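Acyl-CoA dehydrogenase (PDB 4RM7) belongs to the acyl-CoA dehydrogenase family, whose chains pair helical N- and C-terminal domains with a beta-sheet middle domain and here assemble as four subunits. Local coordinates at residues 150-164 with 210-224. Residues are numbered along the deposited sequence; the frame is centred on the assembly and turned at random.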
ATOM      1  N   THR A 150     -11.236  11.509  55.900  1.00103.78           N
ATOM      2  CA  THR A 150     -10.755  10.448  55.039  1.00 97.60           C
ATOM      3  C   THR A 150     -10.407  10.938  53.653  1.00 90.85           C
ATOM      4  O   THR A 150     -10.926  11.944  53.188  1.00 88.78           O
ATOM      5  CB  THR A 150     -11.840   9.391  54.862  1.00101.60           C
ATOM      6  OG1 THR A 150     -13.088  10.051  54.628  1.00114.93           O
ATOM      7  CG2 THR A 150     -11.947   8.542  56.098  1.00104.08           C
ATOM      8  N   LEU A 151      -9.520  10.196  53.003  1.00 83.35           N
ATOM      9  CA  LEU A 151      -9.164  10.425  51.616  1.00 77.17           C
ATOM     10  C   LEU A 151      -9.764   9.303  50.789  1.00 75.62           C
ATOM     11  O   LEU A 151      -9.562   8.135  51.079  1.00 72.05           O
ATOM     12  CB  LEU A 151      -7.651  10.415  51.462  1.00 76.11           C
ATOM     13  CG  LEU A 151      -6.894  11.506  52.204  1.00 83.90           C
ATOM     14  CD1 LEU A 151      -5.412  11.453  51.892  1.00 78.54           C
ATOM     15  CD2 LEU A 151      -7.468  12.861  51.845  1.00 87.03           C
ATOM     16  N   VAL A 152     -10.516   9.664  49.765  1.00 76.76           N
ATOM     17  CA  VAL A 152     -11.235   8.680  48.983  1.00 75.32           C
ATOM     18  C   VAL A 152     -10.942   8.745  47.484  1.00 71.24           C
ATOM     19  O   VAL A 152     -10.993   9.803  46.882  1.00 69.10           O
ATOM     20  CB  VAL A 152     -12.738   8.827  49.225  1.00 75.69           C
ATOM     21  CG1 VAL A 152     -13.252  10.092  48.568  1.00 77.85           C
ATOM     22  CG2 VAL A 152     -13.480   7.608  48.729  1.00 77.02           C
HETATM   23  N   MSE A 153     -10.663   7.594  46.887  1.00 71.03           N
HETATM   24  CA  MSE A 153     -10.271   7.535  45.487  1.00 68.33           C
HETATM   25  C   MSE A 153     -11.376   6.954  44.598  1.00 66.02           C
HETATM   26  O   MSE A 153     -11.987   5.937  44.934  1.00 63.29           O
HETATM   27  CB  MSE A 153      -8.991   6.718  45.333  1.00 67.49           C
HETATM   28  CG  MSE A 153      -8.541   6.556  43.880  1.00 69.95           C
HETATM   29 SE   MSE A 153      -6.968   5.397  43.638  1.00 85.24          SE
HETATM   30  CE  MSE A 153      -5.557   6.627  44.190  1.00 66.24           C
ATOM     31  N   ASN A 154     -11.618   7.617  43.466  1.00 65.86           N
ATOM     32  CA  ASN A 154     -12.626   7.193  42.502  1.00 64.44           C
ATOM     33  C   ASN A 154     -12.118   7.361  41.085  1.00 65.18           C
ATOM     34  O   ASN A 154     -11.615   8.422  40.716  1.00 66.38           O
ATOM     35  CB  ASN A 154     -13.924   7.977  42.673  1.00 64.44           C
ATOM     36  CG  ASN A 154     -14.714   7.536  43.882  1.00 69.20           C
ATOM     37  OD1 ASN A 154     -15.324   6.456  43.887  1.00 71.72           O
ATOM     38  ND2 ASN A 154     -14.722   8.375  44.921  1.00 66.65           N
ATOM     39  N   GLY A 155     -12.255   6.303  40.297  1.00 63.26           N
ATOM     40  CA  GLY A 155     -11.760   6.288  38.938  1.00 61.97           C
ATOM     41  C   GLY A 155     -11.731   4.876  38.391  1.00 62.26           C
ATOM     42  O   GLY A 155     -12.031   3.919  39.102  1.00 66.50           O
ATOM     43  N   THR A 156     -11.370   4.758  37.118  1.00 61.48           N
ATOM     44  CA  THR A 156     -11.312   3.483  36.426  1.00 56.69           C
ATOM     45  C   THR A 156     -10.065   3.442  35.563  1.00 65.76           C
ATOM     46  O   THR A 156      -9.851   4.312  34.717  1.00 68.90           O
ATOM     47  CB  THR A 156     -12.540   3.244  35.536  1.00 56.95           C
ATOM     48  OG1 THR A 156     -13.670   2.950  36.354  1.00 66.40           O
ATOM     49  CG2 THR A 156     -12.310   2.061  34.611  1.00 54.92           C
ATOM     50  N   LYS A 157      -9.233   2.436  35.785  1.00 65.11           N
ATOM     51  CA  LYS A 157      -8.021   2.308  35.015  1.00 57.28           C
ATOM     52  C   LYS A 157      -8.168   1.152  34.054  1.00 57.28           C
ATOM     53  O   LYS A 157      -8.790   0.142  34.366  1.00 56.43           O
ATOM     54  CB  LYS A 157      -6.815   2.127  35.930  1.00 50.96           C
ATOM     55  CG  LYS A 157      -6.530   3.334  36.778  1.00 53.16           C
ATOM     56  CD  LYS A 157      -6.220   4.573  35.947  1.00 54.77           C
ATOM     57  CE  LYS A 157      -5.758   5.703  36.851  1.00 55.21           C
ATOM     58  NZ  LYS A 157      -5.376   6.952  36.122  1.00 57.65           N
HETATM   59  N   MSE A 158      -7.596   1.331  32.872  1.00 64.64           N
HETATM   60  CA  MSE A 158      -7.777   0.422  31.752  1.00 65.30           C
HETATM   61  C   MSE A 158      -6.445  -0.195  31.377  1.00 65.66           C
HETATM   62  O   MSE A 158      -5.397   0.397  31.623  1.00 73.62           O
HETATM   63  CB  MSE A 158      -8.369   1.187  30.574  1.00 74.75           C
HETATM   64  CG  MSE A 158      -9.082   0.344  29.549  1.00 86.67           C
HETATM   65 SE   MSE A 158     -10.710   1.238  28.964  1.00178.79          SE
HETATM   66  CE  MSE A 158     -11.626   1.251  30.688  1.00 73.05           C
ATOM     67  N   PHE A 159      -6.483  -1.387  30.802  1.00 69.64           N
ATOM     68  CA  PHE A 159      -5.274  -2.051  30.312  1.00 63.65           C
ATOM     69  C   PHE A 159      -4.198  -2.155  31.402  1.00 58.94           C
ATOM     70  O   PHE A 159      -3.037  -1.842  31.170  1.00 61.08           O
ATOM     71  CB  PHE A 159      -4.724  -1.309  29.084  1.00 63.62           C
ATOM     72  CG  PHE A 159      -5.770  -1.001  28.033  1.00 66.60           C
ATOM     73  CD1 PHE A 159      -6.528  -2.016  27.465  1.00 66.79           C
ATOM     74  CD2 PHE A 159      -5.983   0.303  27.599  1.00 71.76           C
ATOM     75  CE1 PHE A 159      -7.494  -1.733  26.482  1.00 67.44           C
ATOM     76  CE2 PHE A 159      -6.945   0.593  26.623  1.00 70.19           C
ATOM     77  CZ  PHE A 159      -7.695  -0.424  26.063  1.00 67.23           C
ATOM     78  N   VAL A 160      -4.596  -2.576  32.596  1.00 55.57           N
ATOM     79  CA  VAL A 160      -3.668  -2.694  33.711  1.00 52.63           C
ATOM     80  C   VAL A 160      -2.993  -4.047  33.674  1.00 59.65           C
ATOM     81  O   VAL A 160      -3.602  -5.053  34.046  1.00 64.30           O
ATOM     82  CB  VAL A 160      -4.383  -2.524  35.066  1.00 53.00           C
ATOM     83  CG1 VAL A 160      -3.400  -2.664  36.219  1.00 50.13           C
ATOM     84  CG2 VAL A 160      -5.119  -1.176  35.122  1.00 51.95           C
ATOM     85  N   ASN A 161      -1.738  -4.081  33.228  1.00 62.77           N
ATOM     86  CA  ASN A 161      -1.004  -5.340  33.186  1.00 65.45           C
ATOM     87  C   ASN A 161      -0.986  -5.992  34.546  1.00 66.37           C
ATOM     88  O   ASN A 161      -0.609  -5.371  35.539  1.00 65.45           O
ATOM     89  CB  ASN A 161       0.435  -5.164  32.705  1.00 67.19           C
ATOM     90  CG  ASN A 161       1.297  -6.384  33.020  1.00 64.22           C
ATOM     91  OD1 ASN A 161       2.063  -6.384  33.983  1.00 69.78           O
ATOM     92  ND2 ASN A 161       1.142  -7.441  32.230  1.00 59.65           N
ATOM     93  N   ASN A 162      -1.399  -7.254  34.564  1.00 68.73           N
ATOM     94  CA  ASN A 162      -1.541  -8.034  35.800  1.00 64.75           C
ATOM     95  C   ASN A 162      -2.397  -7.346  36.863  1.00 63.60           C
ATOM     96  O   ASN A 162      -2.219  -7.561  38.068  1.00 61.66           O
ATOM     97  CB  ASN A 162      -0.179  -8.397  36.391  1.00 72.89           C
ATOM     98  CG  ASN A 162      -0.275  -9.550  37.404  1.00 88.08           C
ATOM     99  OD1 ASN A 162      -1.152 -10.424  37.303  1.00 88.33           O
ATOM    100  ND2 ASN A 162       0.612  -9.537  38.398  1.00 92.64           N
ATOM    101  N   GLY A 163      -3.355  -6.543  36.412  1.00 58.15           N
ATOM    102  CA  GLY A 163      -4.230  -5.831  37.326  1.00 56.66           C
ATOM    103  C   GLY A 163      -5.024  -6.747  38.229  1.00 57.33           C
ATOM    104  O   GLY A 163      -5.300  -6.416  39.370  1.00 71.53           O
ATOM    105  N   GLU A 164      -5.363  -7.917  37.710  1.00 59.66           N
ATOM    106  CA  GLU A 164      -6.240  -8.851  38.392  1.00 62.70           C
ATOM    107  C   GLU A 164      -5.645  -9.457  39.652  1.00 68.83           C
ATOM    108  O   GLU A 164      -6.365  -9.729  40.608  1.00 73.79           O
ATOM    109  CB  GLU A 164      -6.628  -9.967  37.435  1.00 64.30           C
ATOM    110  CG  GLU A 164      -7.717 -10.863  37.943  1.00 69.53           C
ATOM    111  CD  GLU A 164      -8.052 -11.958  36.955  1.00 85.95           C
ATOM    112  OE1 GLU A 164      -7.537 -11.909  35.815  1.00 89.30           O
ATOM    113  OE2 GLU A 164      -8.818 -12.872  37.320  1.00 91.93           O
ATOM    114  N   LEU A 210       0.906 -11.389  28.946  1.00 71.92           N
ATOM    115  CA  LEU A 210       0.830 -10.078  29.531  1.00 75.73           C
ATOM    116  C   LEU A 210      -0.647  -9.796  29.763  1.00 72.45           C
ATOM    117  O   LEU A 210      -1.244  -8.934  29.127  1.00 65.05           O
ATOM    118  CB  LEU A 210       1.440  -9.075  28.562  1.00 81.33           C
ATOM    119  CG  LEU A 210       1.972  -7.742  29.072  1.00 92.20           C
ATOM    120  CD1 LEU A 210       3.055  -7.936  30.114  1.00 94.38           C
ATOM    121  CD2 LEU A 210       2.483  -6.899  27.916  1.00 91.41           C
ATOM    122  N   PRO A 211      -1.259 -10.542  30.673  1.00 65.40           N
ATOM    123  CA  PRO A 211      -2.689 -10.381  30.940  1.00 65.56           C
ATOM    124  C   PRO A 211      -3.003  -9.051  31.569  1.00 72.31           C
ATOM    125  O   PRO A 211      -2.377  -8.696  32.547  1.00 86.77           O
ATOM    126  CB  PRO A 211      -2.964 -11.465  31.969  1.00 64.08           C
ATOM    127  CG  PRO A 211      -1.678 -11.639  32.660  1.00 63.59           C
ATOM    128  CD  PRO A 211      -0.652 -11.519  31.582  1.00 63.77           C
ATOM    129  N   PHE A 212      -3.983  -8.350  31.018  1.00 70.62           N
ATOM    130  CA  PHE A 212      -4.407  -7.034  31.459  1.00 72.89           C
ATOM    131  C   PHE A 212      -5.763  -7.070  32.154  1.00 67.02           C
ATOM    132  O   PHE A 212      -6.480  -8.028  32.030  1.00 66.15           O
ATOM    133  CB  PHE A 212      -4.569  -6.128  30.248  1.00 81.29           C
ATOM    134  CG  PHE A 212      -3.290  -5.753  29.583  1.00 91.11           C
ATOM    135  CD1 PHE A 212      -3.278  -5.403  28.249  1.00 89.78           C
ATOM    136  CD2 PHE A 212      -2.101  -5.727  30.284  1.00105.06           C
ATOM    137  CE1 PHE A 212      -2.091  -5.055  27.623  1.00 86.56           C
ATOM    138  CE2 PHE A 212      -0.916  -5.370  29.672  1.00111.07           C
ATOM    139  CZ  PHE A 212      -0.912  -5.040  28.339  1.00 98.87           C
ATOM    140  N   ALA A 213      -6.126  -6.004  32.858  1.00 58.36           N
ATOM    141  CA  ALA A 213      -7.453  -5.900  33.450  1.00 55.52           C
ATOM    142  C   ALA A 213      -7.907  -4.462  33.458  1.00 59.68           C
ATOM    143  O   ALA A 213      -7.084  -3.548  33.438  1.00 55.89           O
ATOM    144  CB  ALA A 213      -7.466  -6.447  34.872  1.00 51.00           C
ATOM    145  N   THR A 214      -9.224  -4.280  33.475  1.00 59.02           N
ATOM    146  CA  THR A 214      -9.830  -3.011  33.843  1.00 52.04           C
ATOM    147  C   THR A 214     -10.002  -3.023  35.354  1.00 50.43           C
ATOM    148  O   THR A 214     -10.494  -4.002  35.921  1.00 53.73           O
ATOM    149  CB  THR A 214     -11.194  -2.790  33.151  1.00 56.03           C
ATOM    150  OG1 THR A 214     -11.033  -2.815  31.727  1.00 61.20           O
ATOM    151  CG2 THR A 214     -11.795  -1.460  33.556  1.00 56.14           C
ATOM    152  N   VAL A 215      -9.583  -1.952  36.014  1.00 49.52           N
ATOM    153  CA  VAL A 215      -9.707  -1.877  37.459  1.00 51.40           C
ATOM    154  C   VAL A 215     -10.509  -0.655  37.863  1.00 52.35           C
ATOM    155  O   VAL A 215     -10.143   0.472  37.530  1.00 54.31           O
ATOM    156  CB  VAL A 215      -8.327  -1.831  38.151  1.00 49.88           C
ATOM    157  CG1 VAL A 215      -8.506  -1.763  39.643  1.00 45.39           C
ATOM    158  CG2 VAL A 215      -7.502  -3.050  37.776  1.00 46.67           C
ATOM    159  N   ARG A 216     -11.601  -0.876  38.584  1.00 50.75           N
ATOM    160  CA  ARG A 216     -12.423   0.223  39.065  1.00 48.13           C
ATOM    161  C   ARG A 216     -12.132   0.477  40.536  1.00 51.68           C
ATOM    162  O   ARG A 216     -12.063  -0.454  41.346  1.00 52.99           O
ATOM    163  CB  ARG A 216     -13.912  -0.080  38.864  1.00 54.61           C
ATOM    164  CG  ARG A 216     -14.858   1.128  39.018  1.00 61.63           C
ATOM    165  CD  ARG A 216     -16.199   0.736  39.670  1.00 75.10           C
ATOM    166  NE  ARG A 216     -16.513  -0.684  39.479  1.00 89.52           N
ATOM    167  CZ  ARG A 216     -17.416  -1.375  40.182  1.00 93.67           C
ATOM    168  NH1 ARG A 216     -18.135  -0.800  41.145  1.00 88.04           N
ATOM    169  NH2 ARG A 216     -17.602  -2.660  39.916  1.00 96.28           N
ATOM    170  N   PHE A 217     -11.954   1.749  40.874  1.00 53.44           N
ATOM    171  CA  PHE A 217     -11.834   2.170  42.256  1.00 52.45           C
ATOM    172  C   PHE A 217     -13.142   2.850  42.675  1.00 57.44           C
ATOM    173  O   PHE A 217     -13.494   3.926  42.173  1.00 60.38           O
ATOM    174  CB  PHE A 217     -10.633   3.097  42.420  1.00 54.23           C
ATOM    175  CG  PHE A 217      -9.333   2.472  42.003  1.00 55.04           C
ATOM    176  CD1 PHE A 217      -8.464   1.941  42.953  1.00 48.04           C
ATOM    177  CD2 PHE A 217      -8.976   2.405  40.652  1.00 61.78           C
ATOM    178  CE1 PHE A 217      -7.262   1.346  42.566  1.00 51.75           C
ATOM    179  CE2 PHE A 217      -7.774   1.811  40.251  1.00 59.18           C
ATOM    180  CZ  PHE A 217      -6.914   1.275  41.212  1.00 55.88           C
ATOM    181  N   ASP A 218     -13.875   2.190  43.566  1.00 57.74           N
ATOM    182  CA  ASP A 218     -15.163   2.688  44.045  1.00 63.60           C
ATOM    183  C   ASP A 218     -15.043   3.131  45.501  1.00 61.21           C
ATOM    184  O   ASP A 218     -15.046   2.293  46.403  1.00 64.61           O
ATOM    185  CB  ASP A 218     -16.249   1.609  43.891  1.00 66.53           C
ATOM    186  CG  ASP A 218     -17.552   1.976  44.584  1.00 76.48           C
ATOM    187  OD1 ASP A 218     -17.898   3.177  44.635  1.00 82.01           O
ATOM    188  OD2 ASP A 218     -18.236   1.053  45.082  1.00 85.97           O
ATOM    189  N   ASN A 219     -14.949   4.445  45.710  1.00 60.88           N
ATOM    190  CA  ASN A 219     -14.685   5.050  47.026  1.00 63.24           C
ATOM    191  C   ASN A 219     -13.651   4.301  47.851  1.00 60.72           C
ATOM    192  O   ASN A 219     -13.965   3.783  48.907  1.00 63.65           O
ATOM    193  CB  ASN A 219     -15.972   5.173  47.847  1.00 66.79           C
ATOM    194  CG  ASN A 219     -16.922   6.206  47.285  1.00 72.80           C
ATOM    195  OD1 ASN A 219     -16.528   7.336  47.019  1.00 76.49           O
ATOM    196  ND2 ASN A 219     -18.180   5.817  47.083  1.00 76.87           N
ATOM    197  N   VAL A 220     -12.420   4.230  47.367  1.00 60.21           N
ATOM    198  CA  VAL A 220     -11.395   3.506  48.099  1.00 62.58           C
ATOM    199  C   VAL A 220     -10.646   4.427  49.049  1.00 67.36           C
ATOM    200  O   VAL A 220     -10.122   5.462  48.641  1.00 69.74           O
ATOM    201  CB  VAL A 220     -10.409   2.836  47.147  1.00 56.78           C
ATOM    202  CG1 VAL A 220      -9.339   2.110  47.940  1.00 49.06           C
ATOM    203  CG2 VAL A 220     -11.153   1.879  46.241  1.00 61.32           C
ATOM    204  N   GLU A 221     -10.626   4.055  50.325  1.00 71.42           N
ATOM    205  CA  GLU A 221      -9.895   4.815  51.332  1.00 72.18           C
ATOM    206  C   GLU A 221      -8.400   4.681  51.114  1.00 76.37           C
ATOM    207  O   GLU A 221      -7.848   3.577  51.159  1.00 76.12           O
ATOM    208  CB  GLU A 221     -10.240   4.340  52.737  1.00 70.87           C
ATOM    209  CG  GLU A 221     -11.699   4.466  53.092  1.00 77.80           C
ATOM    210  CD  GLU A 221     -11.915   4.778  54.559  1.00 84.82           C
ATOM    211  OE1 GLU A 221     -10.928   4.808  55.338  1.00 87.48           O
ATOM    212  OE2 GLU A 221     -13.082   5.010  54.922  1.00 89.28           O
ATOM    213  N   VAL A 222      -7.739   5.807  50.883  1.00 73.90           N
ATOM    214  CA  VAL A 222      -6.299   5.780  50.696  1.00 72.97           C
ATOM    215  C   VAL A 222      -5.609   6.549  51.816  1.00 73.48           C
ATOM    216  O   VAL A 222      -6.058   7.620  52.218  1.00 75.20           O
ATOM    217  CB  VAL A 222      -5.900   6.346  49.306  1.00 58.56           C
ATOM    218  CG1 VAL A 222      -6.445   5.446  48.203  1.00 55.54           C
ATOM    219  CG2 VAL A 222      -6.401   7.770  49.122  1.00 58.28           C
ATOM    220  N   LYS A 223      -4.530   5.984  52.345  1.00 69.88           N
ATOM    221  CA  LYS A 223      -3.783   6.650  53.409  1.00 73.71           C
ATOM    222  C   LYS A 223      -2.761   7.628  52.819  1.00 78.60           C
ATOM    223  O   LYS A 223      -2.326   7.472  51.681  1.00 82.38           O
ATOM    224  CB  LYS A 223      -3.104   5.611  54.311  1.00 73.76           C
ATOM    225  CG  LYS A 223      -4.074   4.902  55.249  1.00 81.19           C
ATOM    226  CD  LYS A 223      -3.397   3.799  56.069  1.00 89.49           C
ATOM    227  CE  LYS A 223      -4.402   3.004  56.926  1.00 89.84           C
ATOM    228  NZ  LYS A 223      -5.330   2.123  56.114  1.00 82.25           N
ATOM    229  N   GLU A 224      -2.392   8.646  53.587  1.00 87.56           N
ATOM    230  CA  GLU A 224      -1.443   9.650  53.112  1.00 90.20           C
ATOM    231  C   GLU A 224      -0.067   9.039  52.826  1.00 85.69           C
ATOM    232  O   GLU A 224       0.625   9.446  51.886  1.00 82.64           O
ATOM    233  CB  GLU A 224      -1.326  10.786  54.129  1.00 98.73           C
ATOM    234  CG  GLU A 224      -0.294  11.856  53.779  1.00111.55           C
ATOM    235  CD  GLU A 224      -0.681  12.698  52.569  1.00114.79           C
ATOM    236  OE1 GLU A 224      -1.820  12.554  52.076  1.00111.68           O
ATOM    237  OE2 GLU A 224       0.158  13.509  52.113  1.00117.29           O
TER
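Gly155 and Phe217, like Lys157 and Val215, exchange paired backbone hydrogen bonds where strands 151-158 and 212-218 run antiparallel, neighbours in the beta-sheet middle domain of the acyl-CoA dehydrogenase fold. The axes of these two strand segments come within 4.7 Å, at 175° between their directions. Beyond Gly155 the register slips by one residue, a beta bulge, and resumes with Met153 and Val220 bonded in both directions, followed by Val222 N to Leu151 O.

At the bulge the side chain of Asn154 bonds Asn219 twice, once to its backbone N and once to its side-chain oxygen. Asn154 OD1 accepts the backbone N of Asn219 at 2.7 Å, while Asn154 ND2 donates to Asn219 OD1 at 3.0 Å. The second partner lies in the amide plane of Asn154, yet the two amides stand nearly perpendicular, and each donor sits above the plane of the carbonyl it meets. Both oxygens are thus used at the corner where the chain turns at Asn219.

Apolar packing gathers on the face bearing Met153, Val215 and Phe217. The selenium of Met153, a selenomethionine, rests over one face of the Phe217 ring, 4.2 Å from its centroid, a Met-aromatic contact. With CG anti to the backbone N (chi1 178°), Met153 runs alongside that ring, and Trp188 also packs on Met153. Farther along, Lys157 CG meets Phe217 CE2 obliquely before the chain bends and leads NZ to a salt bridge with Glu130.

Past the corner at Phe159, a type II turn from Val160 to Gly163 is closed by Gly163 N to Val160 O; within it Asn162 N reaches Pro211 O at 2.7 Å (161° at the hydrogen), nearly in line with the carbonyl bond.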